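Local coordinates for protein KLLA0E08119p (Kluyveromyces lactis, PDB 3VA7) that probably uses ATP, hydrogencarbonate and a swinging biotin to carboxylate urea, being the urea carboxylase part of a longer two-activity enzyme, at residues N486-D491 and A529-L534; T545-S550 and A588-R593; Q565-E570 and P646-K651. One frame throughout, in Å; residues are numbered along the deposited sequence.

How the interactions relate
All three contacts reach one five-stranded antiparallel sheet, in the order 488-490, 529-533, 587-592, 545-550, 569-571. Interactions 1 and 2 are buried strand pairings with their centres 11 Å apart, joined where strands 529-533 and 587-592 run side by side and E531 meets Y589. Interaction 1 mixes apolar packing with a carboxylate and two waters, whereas interaction 2 has a branched aliphatic face against the neighbouring sheet. Interaction 3 lies at the surface, where a loop lies along the approach to strand 569-571; it has one backbone bond and contacts of proline and alanine, and it touches interaction 2 through N566 and S550.

Interaction 1: N486-D491 and A529-L534; sequences NTSVQD and ALEITL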
loop_
_atom_site.group_PDB
_atom_site.type_symbol
_atom_site.label_atom_id
_atom_site.label_comp_id
_atom_site.label_asym_id
_atom_site.label_seq_id
_atom_site.Cartn_x
_atom_site.Cartn_y
_atom_site.Cartn_z
ATOM N N ASN A 486 13.542 -1.866 -11.132
ATOM C CA ASN A 486 12.479 -2.435 -10.332
ATOM C C ASN A 486 12.984 -3.084 -9.066
ATOM O O ASN A 486 12.962 -4.317 -8.913
ATOM C CB ASN A 486 11.672 -3.459 -11.140
ATOM C CG ASN A 486 10.167 -3.269 -10.969
ATOM O OD1 ASN A 486 9.503 -4.031 -10.268
ATOM N ND2 ASN A 486 9.638 -2.219 -11.587
ATOM N N THR A 487 13.399 -2.248 -8.132
ATOM C CA THR A 487 14.064 -2.719 -6.942
ATOM C C THR A 487 13.084 -2.717 -5.763
ATOM O O THR A 487 12.558 -1.658 -5.435
ATOM C CB THR A 487 15.293 -1.808 -6.693
ATOM O OG1 THR A 487 16.075 -1.800 -7.896
ATOM C CG2 THR A 487 16.177 -2.273 -5.538
ATOM N N SER A 488 12.853 -3.882 -5.136
ATOM C CA SER A 488 11.878 -4.040 -4.047
ATOM C C SER A 488 12.411 -4.790 -2.838
ATOM O O SER A 488 13.101 -5.816 -2.988
ATOM C CB SER A 488 10.633 -4.784 -4.525
ATOM O OG SER A 488 10.930 -6.014 -5.151
ATOM N N VAL A 489 12.071 -4.301 -1.643
ATOM C CA VAL A 489 12.265 -5.068 -0.449
ATOM C C VAL A 489 11.412 -6.302 -0.525
ATOM O O VAL A 489 10.235 -6.181 -0.800
ATOM C CB VAL A 489 11.751 -4.337 0.750
ATOM C CG1 VAL A 489 11.931 -5.218 2.032
ATOM C CG2 VAL A 489 12.421 -2.996 0.847
ATOM N N GLN A 490 11.995 -7.477 -0.280
ATOM C CA GLN A 490 11.247 -8.751 -0.289
ATOM C C GLN A 490 11.693 -9.584 0.875
ATOM O O GLN A 490 12.806 -9.328 1.373
ATOM C CB GLN A 490 11.481 -9.527 -1.589
ATOM C CG GLN A 490 11.007 -8.811 -2.813
ATOM C CD GLN A 490 9.497 -8.717 -2.856
ATOM O OE1 GLN A 490 8.952 -7.953 -3.656
ATOM N NE2 GLN A 490 8.808 -9.482 -1.991
ATOM N N ASP A 491 10.862 -10.547 1.315
ATOM C CA ASP A 491 11.309 -11.573 2.268
ATOM C C ASP A 491 10.773 -12.964 1.965
ATOM O O ASP A 491 9.971 -13.123 1.055
ATOM C CB ASP A 491 11.069 -11.179 3.737
ATOM C CG ASP A 491 9.580 -11.061 4.105
ATOM O OD1 ASP A 491 8.717 -11.586 3.362
ATOM O OD2 ASP A 491 9.277 -10.442 5.165
ATOM N N ALA A 529 15.610 -8.328 2.080
ATOM C CA ALA A 529 16.708 -8.113 1.162
ATOM C C ALA A 529 16.142 -7.385 -0.049
ATOM O O ALA A 529 14.931 -7.241 -0.133
ATOM C CB ALA A 529 17.276 -9.482 0.746
ATOM N N LEU A 530 16.978 -6.941 -0.990
ATOM C CA LEU A 530 16.424 -6.327 -2.210
ATOM C C LEU A 530 16.440 -7.262 -3.405
ATOM O O LEU A 530 17.435 -7.919 -3.692
ATOM C CB LEU A 530 17.143 -5.027 -2.589
ATOM C CG LEU A 530 17.229 -3.886 -1.542
ATOM C CD1 LEU A 530 18.147 -2.767 -2.040
ATOM C CD2 LEU A 530 15.820 -3.367 -1.136
ATOM N N GLU A 531 15.318 -7.336 -4.096
ATOM C CA GLU A 531 15.263 -7.988 -5.377
ATOM C C GLU A 531 15.543 -6.926 -6.405
ATOM O O GLU A 531 14.798 -5.908 -6.485
ATOM C CB GLU A 531 13.871 -8.561 -5.637
ATOM C CG GLU A 531 13.683 -9.067 -7.039
ATOM C CD GLU A 531 12.482 -9.967 -7.137
ATOM O OE1 GLU A 531 11.452 -9.531 -7.706
ATOM O OE2 GLU A 531 12.546 -11.119 -6.645
ATOM N N ILE A 532 16.619 -7.162 -7.169
ATOM C CA ILE A 532 16.951 -6.351 -8.336
ATOM C C ILE A 532 16.481 -7.032 -9.598
ATOM O O ILE A 532 16.801 -8.175 -9.831
ATOM C CB ILE A 532 18.469 -6.089 -8.414
ATOM C CG1 ILE A 532 18.807 -4.927 -7.489
ATOM C CG2 ILE A 532 18.951 -5.701 -9.829
ATOM C CD1 ILE A 532 19.641 -5.274 -6.330
ATOM N N THR A 533 15.773 -6.298 -10.433
ATOM C CA THR A 533 15.306 -6.817 -11.689
ATOM C C THR A 533 15.887 -6.024 -12.867
ATOM O O THR A 533 15.643 -4.823 -12.957
ATOM C CB THR A 533 13.750 -6.665 -11.800
ATOM O OG1 THR A 533 13.098 -7.034 -10.564
ATOM C CG2 THR A 533 13.182 -7.416 -13.055
ATOM N N LEU A 534 16.551 -6.713 -13.803
ATOM C CA LEU A 534 17.124 -6.139 -15.060
ATOM C C LEU A 534 18.321 -5.159 -14.916
ATOM O O LEU A 534 19.300 -5.337 -15.597
ATOM C CB LEU A 534 16.069 -5.618 -16.002
ATOM C CG LEU A 534 15.210 -6.724 -16.651
ATOM C CD1 LEU A 534 14.082 -6.073 -17.503
ATOM C CD2 LEU A 534 16.003 -7.736 -17.479
HETATM O O HOH W 1 16.090 -3.250 -10.142
HETATM O O HOH W 2 11.779 -6.508 -7.558
#
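L530 and V489 form a non-hydrogen-bonded antiparallel pair with their side chains on one face of the sheet, and they cross at a slant, L530 CD2 lying 4.0 Å from V489 CG2. With CG beside its own backbone N (chi1 -56°) and chi2 at 172°, L530 turns CD2 to V489 and CD1 to the methyl CG2 of T487, 4.0 Å away. The hydroxyl of T487 is occupied by P483 O and by a water that also accepts from the backbone N atoms of N486 and T533, linking the two segments where the strand pairing ends.

S488, Q490, A529 and E531 occupy the other face. There the aliphatic CG of Q490 meets CB of E531 at 4.0 Å, and S488 OG reaches the same CB at 3.9 Å. The extended E531 chain carries its carboxylate past these contacts to a second water, which S488 OG and N486 O also approach. OE1 makes a salt bridge with R699, and OE2 is bonded to Y589 OH and M509 N, so the buried carboxylate is probably kept ionised.

Between the two faces, the backbones pair S488 with E531 and Q490 with A529 by two bonds each, E531 N to S488 O spanning 2.9 Å. Strand 488-490 is outermost in the five-stranded sheet; strand 529-533 is flanked on its other edge by strand 587-592, on whose L590 both L530 and I532 rest, and M509 precedes helix 511-520.

Interaction 2: T545-S550 and A588-R593; sequences TVIAVS and AYLSIR
I547 lies alongside I592, both pointing the same way, with CD1 of I547 against CD1 of I592 at 3.7 Å. L590 comes next to them on this face: its CD1 is 3.9 Å from I547 CG1 and also touches V549 CG2, so one methyl is held between two branched residues. V549 stands with CG1 anti to its backbone N (chi1 -179°), which sends that methyl towards A588 CB, 4.1 Å away, and leaves CG2 for L590. At the far end T545 OG1 comes over the methyl CG2 of I592 at 3.4 Å.

These residues form the apolar side of an antiparallel pairing inside the carboxyltransferase A and B region, where two antiparallel sheets pack face to face: I547 and L590 both press on L577 of strand 576-582, and strand 538-541 adds F541 and L539. The reverse face of the pair is covered by helix 511-520. Here S591 OG, 3.6 Å from A548 CB, bonds to A517 O of that helix, and the Y589 ring, which also touches S513, has S550 O at its edge near the ring plane.

The backbone bonds connect A548 with S591 and S550 with Y589 in both directions, and R593 N to V546 O, 3.0 Å with an N-H...O angle of 165°. Beyond this last bond CB of R593 still faces CB of V546 at 4.1 Å, but the extended chain leads its guanidinium away from the pair, where NH1 bonds to F644 O.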
loop_
_atom_site.group_PDB
_atom_site.type_symbol
_atom_site.label_atom_id
_atom_site.label_comp_id
_atom_site.label_asym_id
_atom_site.label_seq_id
_atom_site.Cartn_x
_atom_site.Cartn_y
_atom_site.Cartn_z
ATOM N N THR A 545 28.380 -2.044 7.364
ATOM C CA THR A 545 27.699 -3.339 7.347
ATOM C C THR A 545 28.404 -4.306 6.403
ATOM O O THR A 545 29.422 -3.961 5.819
ATOM C CB THR A 545 26.175 -3.157 6.932
ATOM O OG1 THR A 545 25.466 -4.411 6.980
ATOM C CG2 THR A 545 26.046 -2.519 5.550
ATOM N N VAL A 546 27.831 -5.499 6.251
ATOM C CA VAL A 546 28.236 -6.479 5.266
ATOM C C VAL A 546 27.114 -6.649 4.203
ATOM O O VAL A 546 25.960 -6.529 4.515
ATOM C CB VAL A 546 28.584 -7.844 5.963
ATOM C CG1 VAL A 546 29.200 -8.816 4.982
ATOM C CG2 VAL A 546 29.485 -7.654 7.198
ATOM N N ILE A 547 27.478 -6.977 2.966
ATOM C CA ILE A 547 26.599 -6.993 1.808
ATOM C C ILE A 547 26.915 -8.226 0.990
ATOM O O ILE A 547 28.027 -8.737 1.053
ATOM C CB ILE A 547 26.868 -5.675 0.982
ATOM C CG1 ILE A 547 25.732 -4.688 1.192
ATOM C CG2 ILE A 547 27.195 -5.841 -0.544
ATOM C CD1 ILE A 547 25.643 -4.193 2.620
ATOM N N ALA A 548 25.974 -8.710 0.193
ATOM C CA ALA A 548 26.317 -9.742 -0.751
ATOM C C ALA A 548 25.352 -9.639 -1.862
ATOM O O ALA A 548 24.282 -9.083 -1.674
ATOM C CB ALA A 548 26.211 -11.074 -0.104
ATOM N N VAL A 549 25.724 -10.144 -3.035
ATOM C CA VAL A 549 24.821 -10.133 -4.200
ATOM C C VAL A 549 24.799 -11.527 -4.789
ATOM O O VAL A 549 25.823 -12.192 -4.886
ATOM C CB VAL A 549 25.251 -9.105 -5.257
ATOM C CG1 VAL A 549 24.299 -9.085 -6.421
ATOM C CG2 VAL A 549 25.298 -7.710 -4.626
ATOM N N SER A 550 23.623 -11.994 -5.155
ATOM C CA SER A 550 23.507 -13.354 -5.654
ATOM C C SER A 550 22.406 -13.368 -6.684
ATOM O O SER A 550 21.544 -12.489 -6.643
ATOM C CB SER A 550 23.216 -14.342 -4.506
ATOM O OG SER A 550 23.544 -15.653 -4.937
ATOM N N ALA A 588 18.735 -10.331 -9.532
ATOM C CA ALA A 588 19.751 -10.606 -8.516
ATOM C C ALA A 588 19.257 -10.098 -7.151
ATOM O O ALA A 588 18.209 -9.449 -7.091
ATOM C CB ALA A 588 21.058 -9.926 -8.869
ATOM N N TYR A 589 20.002 -10.376 -6.067
ATOM C CA TYR A 589 19.536 -10.098 -4.696
ATOM C C TYR A 589 20.596 -9.516 -3.898
ATOM O O TYR A 589 21.705 -10.035 -3.857
ATOM C CB TYR A 589 18.999 -11.363 -3.989
ATOM C CG TYR A 589 17.806 -11.804 -4.732
ATOM C CD1 TYR A 589 17.940 -12.623 -5.869
ATOM C CD2 TYR A 589 16.531 -11.294 -4.391
ATOM C CE1 TYR A 589 16.786 -12.955 -6.630
ATOM C CE2 TYR A 589 15.406 -11.642 -5.121
ATOM C CZ TYR A 589 15.529 -12.429 -6.252
ATOM O OH TYR A 589 14.392 -12.770 -6.969
ATOM N N LEU A 590 20.272 -8.418 -3.244
ATOM C CA LEU A 590 21.270 -7.713 -2.481
ATOM C C LEU A 590 20.955 -7.783 -1.024
ATOM O O LEU A 590 20.010 -7.137 -0.584
ATOM C CB LEU A 590 21.293 -6.282 -2.930
ATOM C CG LEU A 590 21.986 -5.355 -1.956
ATOM C CD1 LEU A 590 23.455 -5.718 -1.825
ATOM C CD2 LEU A 590 21.803 -3.999 -2.518
ATOM N N SER A 591 21.725 -8.546 -0.265
ATOM C CA SER A 591 21.430 -8.705 1.150
ATOM C C SER A 591 22.316 -7.831 2.015
ATOM O O SER A 591 23.382 -7.445 1.597
ATOM C CB SER A 591 21.569 -10.165 1.561
ATOM O OG SER A 591 22.857 -10.667 1.265
ATOM N N ILE A 592 21.878 -7.522 3.217
ATOM C CA ILE A 592 22.581 -6.604 4.094
ATOM C C ILE A 592 22.519 -7.326 5.406
ATOM O O ILE A 592 21.428 -7.778 5.771
ATOM C CB ILE A 592 21.785 -5.322 4.384
ATOM C CG1 ILE A 592 21.192 -4.648 3.136
ATOM C CG2 ILE A 592 22.562 -4.397 5.261
ATOM C CD1 ILE A 592 22.027 -4.662 1.933
ATOM N N ARG A 593 23.648 -7.495 6.092
ATOM C CA ARG A 593 23.641 -8.166 7.389
ATOM C C ARG A 593 22.630 -7.467 8.324
ATOM O O ARG A 593 22.635 -6.247 8.433
ATOM C CB ARG A 593 25.063 -8.207 8.006
ATOM C CG ARG A 593 25.178 -9.196 9.181
ATOM C CD ARG A 593 26.520 -9.055 9.929
ATOM N NE ARG A 593 26.630 -9.868 11.138
ATOM C CZ ARG A 593 26.587 -11.207 11.171
ATOM N NH1 ARG A 593 26.410 -11.903 10.043
ATOM N NH2 ARG A 593 26.697 -11.863 12.343
HETATM O O HOH W 3 24.927 -4.135 9.685
#

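Interaction 3: Q565-E570 and P646-K651; sequences QNEPIE and PQAAPK
P568 rests on the loop 646-651 beside the outermost strand, 569-571, of the five-stranded antiparallel sheet in the carboxyltransferase A and B region. Its CB lies 3.6 Å from P646 CB, while its CD lies against the Q647-A648 peptide, 3.4 Å from A648 N. The methyl of A648 meets the CG methylene of E567 at 3.6 Å. One backbone bond joins the segments: A649 N gives its proton to N566 O at 2.9 Å, approaching nearly in line with the C=O bond. An alanine in place of P568 keeps CB against P646 but lacks CG and CD, and would probably leave the Q647-A648 peptide uncovered on this side and the backbone before strand 569-571 freer to turn.

Further out, P568 and A649 both lean on V520 of helix 511-520, and P646 packs on R593. N566 takes a left-handed backbone conformation and is anchored twice to strand 545-550, by its backbone to V549 and by its side chain OD1 to S550 OG. On the outer side E567 OE2 stands 4.7 Å from K651 NZ, too far apart for a salt bridge.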
loop_
_atom_site.group_PDB
_atom_site.type_symbol
_atom_site.label_atom_id
_atom_site.label_comp_id
_atom_site.label_asym_id
_atom_site.label_seq_id
_atom_site.Cartn_x
_atom_site.Cartn_y
_atom_site.Cartn_z
ATOM N N GLN A 565 30.287 -11.596 -6.541
ATOM C CA GLN A 565 29.009 -12.160 -6.107
ATOM C C GLN A 565 29.229 -13.312 -5.127
ATOM O O GLN A 565 30.258 -13.969 -5.171
ATOM C CB GLN A 565 28.232 -12.611 -7.336
ATOM C CG GLN A 565 28.136 -11.493 -8.371
ATOM C CD GLN A 565 27.004 -11.680 -9.330
ATOM O OE1 GLN A 565 26.008 -12.286 -8.980
ATOM N NE2 GLN A 565 27.144 -11.164 -10.559
ATOM N N ASN A 566 28.287 -13.536 -4.217
ATOM C CA ASN A 566 28.286 -14.721 -3.333
ATOM C C ASN A 566 29.298 -14.695 -2.236
ATOM O O ASN A 566 29.460 -15.678 -1.527
ATOM C CB ASN A 566 28.407 -16.036 -4.109
ATOM C CG ASN A 566 27.428 -16.117 -5.236
ATOM O OD1 ASN A 566 26.252 -15.807 -5.079
ATOM N ND2 ASN A 566 27.900 -16.530 -6.396
ATOM N N GLU A 567 29.955 -13.558 -2.077
ATOM C CA GLU A 567 30.917 -13.350 -0.982
ATOM C C GLU A 567 30.449 -12.249 -0.060
ATOM O O GLU A 567 29.803 -11.330 -0.515
ATOM C CB GLU A 567 32.321 -12.999 -1.535
ATOM C CG GLU A 567 33.214 -14.193 -1.768
ATOM C CD GLU A 567 34.253 -13.937 -2.818
ATOM O OE1 GLU A 567 35.040 -12.966 -2.607
ATOM O OE2 GLU A 567 34.274 -14.704 -3.836
ATOM N N PRO A 568 30.785 -12.328 1.233
ATOM C CA PRO A 568 30.452 -11.211 2.119
ATOM C C PRO A 568 31.364 -10.003 1.898
ATOM O O PRO A 568 32.513 -10.018 2.308
ATOM C CB PRO A 568 30.675 -11.791 3.511
ATOM C CG PRO A 568 31.667 -12.896 3.328
ATOM C CD PRO A 568 31.367 -13.471 1.971
ATOM N N ILE A 569 30.856 -8.954 1.273
ATOM C CA ILE A 569 31.596 -7.706 1.177
ATOM C C ILE A 569 31.352 -6.759 2.332
ATOM O O ILE A 569 30.214 -6.419 2.598
ATOM C CB ILE A 569 31.230 -7.015 -0.101
ATOM C CG1 ILE A 569 31.626 -7.946 -1.229
ATOM C CG2 ILE A 569 31.915 -5.618 -0.198
ATOM C CD1 ILE A 569 30.498 -8.194 -2.093
ATOM N N GLU A 570 32.438 -6.325 2.984
ATOM C CA GLU A 570 32.436 -5.311 4.067
ATOM C C GLU A 570 32.338 -3.860 3.550
ATOM O O GLU A 570 33.180 -3.415 2.793
ATOM C CB GLU A 570 33.686 -5.474 4.952
ATOM C CG GLU A 570 33.550 -6.471 6.146
ATOM C CD GLU A 570 34.907 -7.090 6.582
ATOM O OE1 GLU A 570 35.195 -7.135 7.820
ATOM O OE2 GLU A 570 35.688 -7.533 5.679
ATOM N N PRO A 646 29.253 -14.354 8.599
ATOM C CA PRO A 646 29.166 -14.422 7.122
ATOM C C PRO A 646 30.173 -15.441 6.497
ATOM O O PRO A 646 31.114 -15.867 7.158
ATOM C CB PRO A 646 29.425 -12.970 6.667
ATOM C CG PRO A 646 29.398 -12.139 7.910
ATOM C CD PRO A 646 29.731 -13.044 9.062
ATOM N N GLN A 647 29.945 -15.836 5.250
ATOM C CA GLN A 647 30.743 -16.853 4.580
ATOM C C GLN A 647 30.431 -16.891 3.082
ATOM O O GLN A 647 29.252 -16.938 2.704
ATOM C CB GLN A 647 30.447 -18.199 5.202
ATOM C CG GLN A 647 30.925 -19.373 4.402
ATOM C CD GLN A 647 30.690 -20.677 5.140
ATOM O OE1 GLN A 647 30.282 -20.682 6.299
ATOM N NE2 GLN A 647 30.929 -21.795 4.457
ATOM N N ALA A 648 31.451 -16.844 2.220
ATOM C CA ALA A 648 31.232 -17.081 0.782
ATOM C C ALA A 648 30.374 -18.348 0.560
ATOM O O ALA A 648 30.587 -19.359 1.212
ATOM C CB ALA A 648 32.575 -17.241 0.072
ATOM N N ALA A 649 29.404 -18.309 -0.338
ATOM C CA ALA A 649 28.625 -19.504 -0.609
ATOM C C ALA A 649 29.522 -20.553 -1.192
ATOM O O ALA A 649 30.198 -20.279 -2.166
ATOM C CB ALA A 649 27.512 -19.209 -1.585
ATOM N N PRO A 650 29.524 -21.772 -0.627
ATOM C CA PRO A 650 30.226 -22.878 -1.292
ATOM C C PRO A 650 29.784 -22.877 -2.718
ATOM O O PRO A 650 28.634 -22.586 -2.959
ATOM C CB PRO A 650 29.667 -24.111 -0.589
ATOM C CG PRO A 650 29.360 -23.607 0.769
ATOM C CD PRO A 650 28.758 -22.239 0.532
ATOM N N LYS A 651 30.655 -23.180 -3.670
ATOM C CA LYS A 651 30.277 -23.018 -5.086
ATOM C C LYS A 651 29.443 -24.158 -5.627
ATOM O O LYS A 651 28.805 -24.001 -6.655
ATOM C CB LYS A 651 31.508 -22.822 -5.965
ATOM C CG LYS A 651 32.683 -22.224 -5.184
ATOM C CD LYS A 651 33.280 -20.962 -5.865
ATOM C CE LYS A 651 34.357 -20.302 -4.939
ATOM N NZ LYS A 651 35.019 -19.074 -5.530
#